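Local coordinates for protein A49R (Vaccinia virus, PDB 4D5T) that inhibits activation of host NF-kappa-B by binding BTRC, which lessens ubiquitination of the inhibitor NFKBIA and keeps p65/RELA in the cytoplasm, at residues D55-Y58 / T59-Q63; A14-S17 / Q18-I21. All blocks are in the same frame, centred on the assembly; numbering follows the deposited sequence. Where two conformers were deposited one is given.

Contact 1: residues D55-Y58 / T59-Q63; sequences DTVY and TIIDQ
V57 and I61, one helical turn apart, lie side by side and point the same way, CG1 of V57 meeting CD1 of I61 at 3.8 Å. The valine sets CG1 anti to its own N (chi1 172°), and the isoleucine, with CG1 beside its N and an extended chi2, brings CD1 to that methyl. T56 and I60 repeat the i to i+4 spacing at a slant: the methyl CG2 of T56 touches CD1 of I60 at 3.8 Å, while OG1 of T56 turns back to the carbonyl of S52. A threonine suits this buried place because its methyl serves the packing and its hydroxyl is satisfied within the helix. The hydroxyl of T59 likewise turns back four residues: OG1, lying beside the threonine's N (chi1 -65°), bonds to D55 O at 3.0 Å, and T59 N reaches that oxygen from the opposite face of the carbonyl plane, giving it two donors. With CG anti to the N of Y58, the tyrosine ring runs past T59 N; its OH bonds to E64 and N110, and the ring makes a cation-pi contact with K106. The helix ends just beyond. D62 N still bonds to Y58 O at 3.1 Å, but D62 itself has a positive phi of 58°. The same Y58 oxygen also accepts from a water at 2.7 Å; this water takes the N-H of Q63 at 3.0 Å and sits over the centre of the tyrosine ring. V57 rests on I103 and I146, and I60 on L13 and Y150, contacts with helices 95-109, 132-150 and 9-23. Such a helix, ended by an aspartate in left-handed conformation, which beta-branched residues tolerate less well, and followed at once by Q63 as N-cap of the next, belongs to the all-helical Bcl-2-like fold of A49.

Contact 2: residues A14-S17 / Q18-I21; sequences ASIS and QLVI
The amide N of V20 donates to I16 O at 2.9 Å, the shortest of four i to i+4 bonds that carry this regular alpha-helix, helix 9-23 of the Bcl-2-like bundle, through two turns. L19 N bonds to S15 O at 3.0 Å, and the bonds from Q18 N to A14 O and from I21 N to S17 O are longer, both 3.2 Å. Side chains then divide the helix into faces. I16 and L19 slant across each other where CD1 of the isoleucine meets CD2 of the leucine at 4.0 Å. I16 sends CG1 anti to its N (chi1 -161°), and chi2 (67°) then turns CD1 to the leucine; the same buried residue packs on S52 and F53 of helix 49-61, where a bulky, beta-branched aliphatic chain fills the interface. V20 is compact and buried, its CG2 lying 3.3 Å from I16 O, and it touches P49 and I135. Small residues fit where helix 132-150 comes close: A14 lies against R147 and S17 against L140. The two serine hydroxyls fold back on their own helix, that of S15 to T11 O and that of S17 to L13 O, the latter with a further weak bond to S143 OG. Q18 is solvent-exposed, as suits its polar amide, though its side chain also touches L140. A bend at chi2 turns the amide, while chi1 (-79°) sets CG beside the glutamine's own N, 3.4 Å from A14 O.

Overall arrangement
Contact 2 comes first along the chain, on helix 9-23, and contact 1 follows on helix 49-61, with helix 29-40 between them in sequence. Their centres are 16 Å apart and their nearest atoms about 5 Å, so the two do not touch, yet their helices do: residues of contact 1 reach M9, E12 and L13, and residues of contact 2 reach P49, S52 and F53. Helix 132-150 packs against both, joining the C-terminal helix to two helices of the first half of the chain. Contact 1 lies nearer the centre of the chain. Together they illustrate how A49, a single chain without strands, packs its helices into a Bcl-2-like bundle.

Contact 1: residues D55-Y58 / T59-Q63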
loop_
_atom_site.group_PDB
_atom_site.type_symbol
_atom_site.label_atom_id
_atom_site.label_comp_id
_atom_site.label_asym_id
_atom_site.label_seq_id
_atom_site.Cartn_x
_atom_site.Cartn_y
_atom_site.Cartn_z
ATOM N N ASP A 55 -3.244 4.368 -3.439
ATOM C CA ASP A 55 -4.501 4.171 -4.144
ATOM C C ASP A 55 -4.301 4.261 -5.647
ATOM O O ASP A 55 -4.811 3.443 -6.388
ATOM C CB ASP A 55 -5.519 5.232 -3.662
ATOM C CG ASP A 55 -6.873 5.092 -4.314
ATOM O OD1 ASP A 55 -7.587 4.177 -3.945
ATOM O OD2 ASP A 55 -7.196 5.881 -5.199
ATOM N N THR A 56 -3.511 5.237 -6.079
ATOM C CA THR A 56 -3.102 5.343 -7.496
ATOM C C THR A 56 -2.372 4.098 -7.978
ATOM O O THR A 56 -2.712 3.546 -9.019
ATOM C CB THR A 56 -2.341 6.625 -7.734
ATOM O OG1 THR A 56 -3.222 7.707 -7.471
ATOM C CG2 THR A 56 -1.868 6.725 -9.180
ATOM N N VAL A 57 -1.410 3.577 -7.189
ATOM C CA VAL A 57 -0.689 2.419 -7.603
ATOM C C VAL A 57 -1.601 1.213 -7.659
ATOM O O VAL A 57 -1.579 0.404 -8.641
ATOM C CB VAL A 57 0.508 2.132 -6.620
ATOM C CG1 VAL A 57 1.196 0.789 -6.905
ATOM C CG2 VAL A 57 1.525 3.234 -6.709
ATOM N N TYR A 58 -2.436 1.052 -6.636
ATOM C CA TYR A 58 -3.412 -0.057 -6.617
ATOM C C TYR A 58 -4.268 -0.045 -7.910
ATOM O O TYR A 58 -4.517 -1.074 -8.542
ATOM C CB TYR A 58 -4.285 0.091 -5.378
ATOM C CG TYR A 58 -5.231 -1.013 -5.110
ATOM C CD1 TYR A 58 -6.483 -1.017 -5.685
ATOM C CD2 TYR A 58 -4.890 -2.058 -4.261
ATOM C CE1 TYR A 58 -7.388 -2.024 -5.402
ATOM C CE2 TYR A 58 -5.784 -3.089 -3.983
ATOM C CZ TYR A 58 -7.006 -3.068 -4.576
ATOM O OH TYR A 58 -7.897 -4.045 -4.301
ATOM N N THR A 59 -4.711 1.140 -8.287
ATOM C CA THR A 59 -5.590 1.341 -9.459
ATOM C C THR A 59 -4.823 1.023 -10.749
ATOM O O THR A 59 -5.362 0.385 -11.641
ATOM C CB THR A 59 -6.103 2.777 -9.511
ATOM O OG1 THR A 59 -6.935 2.984 -8.387
ATOM C CG2 THR A 59 -6.930 3.012 -10.774
ATOM N N ILE A 60 -3.591 1.510 -10.853
ATOM C CA ILE A 60 -2.736 1.196 -12.008
ATOM C C ILE A 60 -2.479 -0.303 -12.217
ATOM O O ILE A 60 -2.599 -0.817 -13.336
ATOM C CB ILE A 60 -1.417 1.938 -11.878
ATOM C CG1 ILE A 60 -1.706 3.419 -12.092
ATOM C CG2 ILE A 60 -0.371 1.419 -12.854
ATOM C CD1 ILE A 60 -0.547 4.276 -11.715
ATOM N N ILE A 61 -2.190 -1.005 -11.144
ATOM C CA ILE A 61 -1.945 -2.429 -11.190
ATOM C C ILE A 61 -3.148 -3.181 -11.653
ATOM O O ILE A 61 -3.028 -4.073 -12.486
ATOM C CB ILE A 61 -1.415 -2.941 -9.836
ATOM C CG1 ILE A 61 -0.009 -2.414 -9.628
ATOM C CG2 ILE A 61 -1.453 -4.457 -9.777
ATOM C CD1 ILE A 61 0.566 -2.678 -8.234
ATOM N N ASP A 62 -4.338 -2.781 -11.150
ATOM C CA ASP A 62 -5.606 -3.202 -11.652
ATOM C C ASP A 62 -5.800 -4.711 -11.630
ATOM O O ASP A 62 -6.274 -5.284 -12.614
ATOM C CB ASP A 62 -5.810 -2.650 -13.090
ATOM C CG ASP A 62 -7.229 -2.815 -13.615
ATOM O OD1 ASP A 62 -8.201 -2.751 -12.836
ATOM O OD2 ASP A 62 -7.370 -3.031 -14.833
ATOM N N GLN A 63 -5.412 -5.359 -10.534
ATOM C CA GLN A 63 -5.507 -6.816 -10.456
ATOM C C GLN A 63 -6.440 -7.304 -9.362
ATOM O O GLN A 63 -6.366 -8.453 -8.957
ATOM C CB GLN A 63 -4.096 -7.421 -10.346
ATOM C CG GLN A 63 -3.319 -7.168 -11.703
ATOM C CD GLN A 63 -3.711 -8.049 -12.927
ATOM O OE1 GLN A 63 -4.801 -8.664 -13.026
ATOM N NE2 GLN A 63 -2.812 -8.033 -13.941
HETATM O O HOH W 1 -4.797 -3.737 -8.131
#

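Contact 2: residues A14-S17 / Q18-I21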
loop_
_atom_site.group_PDB
_atom_site.type_symbol
_atom_site.label_atom_id
_atom_site.label_comp_id
_atom_site.label_asym_id
_atom_site.label_seq_id
_atom_site.Cartn_x
_atom_site.Cartn_y
_atom_site.Cartn_z
ATOM N N ALA A 14 3.903 11.042 -11.099
ATOM C CA ALA A 14 4.873 12.089 -10.905
ATOM C C ALA A 14 4.398 13.108 -9.890
ATOM O O ALA A 14 5.146 13.503 -8.997
ATOM C CB ALA A 14 5.243 12.758 -12.230
ATOM N N SER A 15 3.168 13.589 -10.057
ATOM C CA SER A 15 2.670 14.652 -9.216
ATOM C C SER A 15 2.450 14.171 -7.769
ATOM O O SER A 15 2.747 14.909 -6.828
ATOM C CB SER A 15 1.378 15.242 -9.767
ATOM O OG SER A 15 1.568 15.765 -11.056
ATOM N N ILE A 16 1.851 13.004 -7.584
ATOM C CA ILE A 16 1.555 12.544 -6.215
ATOM C C ILE A 16 2.855 12.169 -5.464
ATOM O O ILE A 16 2.995 12.436 -4.269
ATOM C CB ILE A 16 0.511 11.455 -6.156
ATOM C CG1 ILE A 16 -0.088 11.363 -4.741
ATOM C CG2 ILE A 16 1.041 10.130 -6.597
ATOM C CD1 ILE A 16 -0.917 12.575 -4.337
ATOM N N SER A 17 3.825 11.607 -6.177
ATOM C CA SER A 17 5.129 11.296 -5.538
ATOM C C SER A 17 5.866 12.577 -5.099
ATOM O O SER A 17 6.420 12.611 -3.992
ATOM C CB SER A 17 6.030 10.412 -6.429
ATOM O OG SER A 17 6.336 11.009 -7.667
ATOM N N GLN A 18 5.774 13.621 -5.892
ATOM C CA GLN A 18 6.249 14.950 -5.497
ATOM C C GLN A 18 5.515 15.507 -4.268
ATOM O O GLN A 18 6.139 16.118 -3.404
ATOM C CB GLN A 18 6.110 15.984 -6.628
ATOM C CG GLN A 18 7.148 15.946 -7.706
ATOM C CD GLN A 18 8.616 16.136 -7.226
ATOM O OE1 GLN A 18 8.907 16.650 -6.128
ATOM N NE2 GLN A 18 9.556 15.640 -8.043
ATOM N N LEU A 19 4.211 15.295 -4.196
ATOM C CA LEU A 19 3.425 15.735 -3.003
ATOM C C LEU A 19 3.818 14.969 -1.743
ATOM O O LEU A 19 3.969 15.559 -0.679
ATOM C CB LEU A 19 1.935 15.617 -3.257
ATOM C CG LEU A 19 1.063 16.274 -2.174
ATOM C CD1 LEU A 19 1.320 17.779 -2.114
ATOM C CD2 LEU A 19 -0.415 16.015 -2.406
ATOM N N VAL A 20 4.076 13.665 -1.884
ATOM C CA VAL A 20 4.550 12.881 -0.759
ATOM C C VAL A 20 5.850 13.425 -0.190
ATOM O O VAL A 20 5.937 13.669 1.007
ATOM C CB VAL A 20 4.752 11.385 -1.126
ATOM C CG1 VAL A 20 5.426 10.660 0.019
ATOM C CG2 VAL A 20 3.399 10.765 -1.437
ATOM N N ILE A 21 6.847 13.619 -1.038
ATOM C CA ILE A 21 8.103 14.204 -0.588
ATOM C C ILE A 21 7.924 15.619 0.037
ATOM O O ILE A 21 8.518 15.898 1.063
ATOM C CB ILE A 21 9.243 14.065 -1.615
ATOM C CG1 ILE A 21 10.605 14.167 -0.995
ATOM C CG2 ILE A 21 9.246 15.108 -2.673
ATOM C CD1 ILE A 21 11.110 12.865 -0.424
#